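Local coordinates for protein putative tryptophan halogenase (Xanthomonas campestris pv. campestris, PDB 6Y1W) that probably acts as a flavin-dependent halogenase, using FAD as tryptophan halogenases do, at residues D239-D247 with F406-P416. Residues are numbered along the deposited sequence; the frame is centred on the assembly and turned at random. Where two conformers were deposited one is given.
Sequences DWSRWLFAD and FWRDCASMEIP
The loop between strands 237-239 and 248-254 packs Phe245 and Trp243 against the side of short helix 405-412 and the linker leading on to helix 417-429. Phe245 CD2 lies 3.9 Å from Phe406 CE1, which reaches the edge of the Phe245 ring. Two sulfurs approach the same ring obliquely. Cys410 SG makes a sulfur-aromatic contact, 3.8 Å from Phe245 CE2. Met413 SD makes a Met-aromatic one, 3.9 Å from Phe245 CZ. Met413 CG sits between its backbone N and carbonyl carbon (chi1 67°), and the extended chain beyond runs past Phe245 to place Met413 CE 3.4 Å from Trp243 O. The Trp243 indole is sandwiched, with Arg242 CG over one face and Pro416 over the other; Pro416 CD makes a CH-pi contact 3.7 Å from the centroid of the five-membered ring. At the indole edge, Glu414 O lies 3.1 Å from Trp243 CD1. Ile393 of helix 371-397 also touches Trp243. No direct hydrogen bond joins the segments; one water instead donates to both Arg242 O and Glu414 O. Cohesion therefore rests on aromatic, sulfur and proline surfaces, with the water linking two carbonyls that could not bond each other.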
loop_
_atom_site.group_PDB
_atom_site.type_symbol
_atom_site.label_atom_id
_atom_site.label_comp_id
_atom_site.label_asym_id
_atom_site.label_seq_id
_atom_site.Cartn_x
_atom_site.Cartn_y
_atom_site.Cartn_z
ATOM N N ASP A 239 23.214 -13.235 -0.729
ATOM C CA ASP A 239 23.320 -14.343 0.215
ATOM C C ASP A 239 22.626 -13.970 1.517
ATOM O O ASP A 239 23.012 -12.994 2.178
ATOM C CB ASP A 239 24.797 -14.647 0.445
ATOM C CG ASP A 239 25.040 -15.751 1.436
ATOM O OD1 ASP A 239 24.113 -16.525 1.782
ATOM O OD2 ASP A 239 26.198 -15.862 1.867
ATOM N N TRP A 240 21.617 -14.754 1.916
ATOM C CA TRP A 240 20.911 -14.466 3.150
ATOM C C TRP A 240 21.249 -15.477 4.234
ATOM O O TRP A 240 20.615 -15.457 5.299
ATOM C CB TRP A 240 19.400 -14.417 2.908
ATOM C CG TRP A 240 18.912 -13.230 2.100
ATOM C CD1 TRP A 240 19.558 -12.043 1.887
ATOM C CD2 TRP A 240 17.657 -13.137 1.401
ATOM N NE1 TRP A 240 18.775 -11.213 1.099
ATOM C CE2 TRP A 240 17.604 -11.858 0.794
ATOM C CE3 TRP A 240 16.577 -14.009 1.234
ATOM C CZ2 TRP A 240 16.516 -11.436 0.030
ATOM C CZ3 TRP A 240 15.488 -13.570 0.484
ATOM C CH2 TRP A 240 15.478 -12.304 -0.107
ATOM N N SER A 241 22.278 -16.305 4.015
ATOM C CA SER A 241 22.617 -17.349 4.991
ATOM C C SER A 241 23.178 -16.786 6.303
ATOM O O SER A 241 23.165 -17.500 7.322
ATOM C CB SER A 241 23.567 -18.376 4.362
ATOM O OG SER A 241 24.844 -17.815 4.105
ATOM N N ARG A 242 23.592 -15.504 6.351
ATOM C CA ARG A 242 23.941 -14.912 7.647
ATOM C C ARG A 242 22.753 -14.819 8.593
ATOM O O ARG A 242 22.948 -14.735 9.811
ATOM C CB ARG A 242 24.557 -13.495 7.493
ATOM C CG ARG A 242 23.578 -12.377 7.031
ATOM C CD ARG A 242 24.288 -10.997 6.845
ATOM N NE ARG A 242 25.556 -11.111 6.123
ATOM C CZ ARG A 242 26.762 -10.915 6.660
ATOM N NH1 ARG A 242 27.849 -11.045 5.916
ATOM N NH2 ARG A 242 26.887 -10.595 7.941
ATOM N N TRP A 243 21.512 -14.836 8.063
ATOM C CA TRP A 243 20.316 -14.740 8.895
ATOM C C TRP A 243 19.504 -16.023 8.936
ATOM O O TRP A 243 18.691 -16.189 9.850
ATOM C CB TRP A 243 19.381 -13.640 8.389
ATOM C CG TRP A 243 20.001 -12.259 8.399
ATOM C CD1 TRP A 243 20.541 -11.611 9.483
ATOM C CD2 TRP A 243 20.131 -11.377 7.278
ATOM N NE1 TRP A 243 20.998 -10.351 9.091
ATOM C CE2 TRP A 243 20.762 -10.195 7.745
ATOM C CE3 TRP A 243 19.778 -11.471 5.922
ATOM C CZ2 TRP A 243 21.049 -9.111 6.902
ATOM C CZ3 TRP A 243 20.061 -10.376 5.073
ATOM C CH2 TRP A 243 20.686 -9.214 5.581
ATOM N N LEU A 244 19.648 -16.882 7.935
ATOM C CA LEU A 244 18.768 -18.033 7.747
ATOM C C LEU A 244 19.666 -19.230 7.493
ATOM O O LEU A 244 20.343 -19.283 6.466
ATOM C CB LEU A 244 17.798 -17.790 6.576
ATOM C CG LEU A 244 16.759 -16.693 6.878
ATOM C CD1 LEU A 244 16.000 -16.381 5.562
ATOM C CD2 LEU A 244 15.824 -17.174 8.009
ATOM N N PHE A 245 19.673 -20.189 8.431
ATOM C CA PHE A 245 20.696 -21.233 8.430
ATOM C C PHE A 245 20.288 -22.526 7.727
ATOM O O PHE A 245 21.156 -23.365 7.447
ATOM C CB PHE A 245 21.107 -21.588 9.882
ATOM C CG PHE A 245 21.458 -20.386 10.728
ATOM C CD1 PHE A 245 21.923 -19.202 10.163
ATOM C CD2 PHE A 245 21.298 -20.447 12.110
ATOM C CE1 PHE A 245 22.233 -18.088 10.983
ATOM C CE2 PHE A 245 21.607 -19.354 12.914
ATOM C CZ PHE A 245 22.070 -18.187 12.355
ATOM N N ALA A 246 18.996 -22.751 7.477
ATOM C CA ALA A 246 18.591 -23.993 6.811
ATOM C C ALA A 246 19.091 -24.059 5.372
ATOM O O ALA A 246 19.124 -23.054 4.663
ATOM C CB ALA A 246 17.065 -24.087 6.835
ATOM N N ASP A 247 19.493 -25.257 4.955
ATOM C CA ASP A 247 20.007 -25.440 3.600
ATOM C C ASP A 247 19.718 -26.841 3.087
ATOM O O ASP A 247 20.150 -27.167 1.969
ATOM C CB ASP A 247 21.515 -25.167 3.560
ATOM C CG ASP A 247 22.320 -26.144 4.423
ATOM O OD1 ASP A 247 21.767 -27.101 4.997
ATOM O OD2 ASP A 247 23.547 -25.942 4.560
ATOM N N PHE A 406 22.168 -24.109 17.916
ATOM C CA PHE A 406 21.362 -23.571 16.824
ATOM C C PHE A 406 20.412 -22.475 17.314
ATOM O O PHE A 406 20.421 -21.355 16.796
ATOM C CB PHE A 406 20.569 -24.716 16.161
ATOM C CG PHE A 406 19.631 -24.246 15.062
ATOM C CD1 PHE A 406 20.078 -24.124 13.765
ATOM C CD2 PHE A 406 18.315 -23.999 15.354
ATOM C CE1 PHE A 406 19.187 -23.707 12.748
ATOM C CE2 PHE A 406 17.399 -23.578 14.367
ATOM C CZ PHE A 406 17.858 -23.449 13.042
ATOM N N TRP A 407 19.630 -22.752 18.359
ATOM C CA TRP A 407 18.698 -21.726 18.834
ATOM C C TRP A 407 19.416 -20.550 19.500
ATOM O O TRP A 407 18.953 -19.412 19.401
ATOM C CB TRP A 407 17.664 -22.335 19.789
ATOM C CG TRP A 407 16.711 -23.203 19.012
ATOM C CD1 TRP A 407 16.589 -24.577 19.088
ATOM C CD2 TRP A 407 15.796 -22.775 17.980
ATOM N NE1 TRP A 407 15.618 -25.007 18.187
ATOM C CE2 TRP A 407 15.144 -23.926 17.488
ATOM C CE3 TRP A 407 15.460 -21.527 17.443
ATOM C CZ2 TRP A 407 14.157 -23.870 16.483
ATOM C CZ3 TRP A 407 14.447 -21.472 16.418
ATOM C CH2 TRP A 407 13.841 -22.636 15.960
ATOM N N ARG A 408 20.504 -20.801 20.234
ATOM C CA ARG A 408 21.244 -19.674 20.809
ATOM C C ARG A 408 21.777 -18.772 19.711
ATOM O O ARG A 408 21.767 -17.534 19.853
ATOM C CB ARG A 408 22.398 -20.179 21.685
ATOM C CG ARG A 408 21.907 -20.856 22.972
ATOM C CD ARG A 408 23.111 -21.170 23.913
ATOM N NE ARG A 408 24.057 -22.175 23.412
ATOM C CZ ARG A 408 23.936 -23.504 23.519
ATOM N NH1 ARG A 408 22.844 -24.060 24.062
ATOM N NH2 ARG A 408 24.906 -24.292 23.065
ATOM N N ASP A 409 22.236 -19.374 18.610
ATOM C CA ASP A 409 22.752 -18.567 17.500
ATOM C C ASP A 409 21.622 -17.787 16.825
ATOM O O ASP A 409 21.779 -16.601 16.500
ATOM C CB ASP A 409 23.467 -19.436 16.461
ATOM C CG ASP A 409 24.791 -20.015 16.972
ATOM O OD1 ASP A 409 25.233 -19.684 18.108
ATOM O OD2 ASP A 409 25.360 -20.827 16.237
ATOM N N CYS A 410 20.457 -18.419 16.648
ATOM C CA CYS A 410 19.329 -17.691 16.048
ATOM C C CYS A 410 18.911 -16.512 16.917
ATOM O O CYS A 410 18.566 -15.436 16.413
ATOM C CB CYS A 410 18.116 -18.622 15.857
ATOM S SG CYS A 410 18.252 -19.902 14.598
ATOM N N ALA A 411 18.908 -16.704 18.238
ATOM C CA ALA A 411 18.444 -15.653 19.135
ATOM C C ALA A 411 19.442 -14.504 19.238
ATOM O O ALA A 411 19.045 -13.363 19.517
ATOM C CB ALA A 411 18.162 -16.257 20.516
ATOM N N SER A 412 20.728 -14.781 19.028
ATOM C CA SER A 412 21.780 -13.794 19.290
ATOM C C SER A 412 22.325 -13.134 18.024
ATOM O O SER A 412 23.045 -12.130 18.130
ATOM C CB SER A 412 22.927 -14.469 20.068
ATOM O OG SER A 412 23.679 -15.321 19.223
ATOM N N MET A 413 21.963 -13.627 16.844
ATOM C CA MET A 413 22.512 -13.107 15.589
ATOM C C MET A 413 22.089 -11.657 15.367
ATOM O O MET A 413 21.025 -11.216 15.819
ATOM C CB MET A 413 22.035 -13.981 14.418
ATOM C CG MET A 413 20.551 -13.881 14.167
ATOM S SD MET A 413 20.039 -14.888 12.729
ATOM C CE MET A 413 18.282 -14.782 12.894
ATOM N N GLU A 414 22.906 -10.914 14.608
ATOM C CA GLU A 414 22.447 -9.624 14.109
ATOM C C GLU A 414 21.354 -9.836 13.059
ATOM O O GLU A 414 21.330 -10.862 12.387
ATOM C CB GLU A 414 23.606 -8.855 13.482
ATOM C CG GLU A 414 24.738 -8.585 14.456
ATOM C CD GLU A 414 24.282 -7.771 15.654
ATOM O OE1 GLU A 414 23.716 -6.672 15.447
ATOM O OE2 GLU A 414 24.475 -8.237 16.803
ATOM N N ILE A 415 20.429 -8.883 12.974
ATOM C CA ILE A 415 19.300 -8.992 12.043
ATOM C C ILE A 415 19.182 -7.718 11.213
ATOM O O ILE A 415 19.729 -6.661 11.574
ATOM C CB ILE A 415 17.978 -9.270 12.788
ATOM C CG1 ILE A 415 17.734 -8.207 13.876
ATOM C CG2 ILE A 415 18.019 -10.729 13.309
ATOM C CD1 ILE A 415 16.248 -8.150 14.408
ATOM N N PRO A 416 18.452 -7.776 10.098
ATOM C CA PRO A 416 18.253 -6.555 9.298
ATOM C C PRO A 416 17.581 -5.467 10.113
ATOM O O PRO A 416 16.665 -5.721 10.899
ATOM C CB PRO A 416 17.356 -7.010 8.140
ATOM C CG PRO A 416 17.548 -8.498 8.054
ATOM C CD PRO A 416 17.763 -8.932 9.504
HETATM O O HOH W 1 23.417 -12.264 11.296
#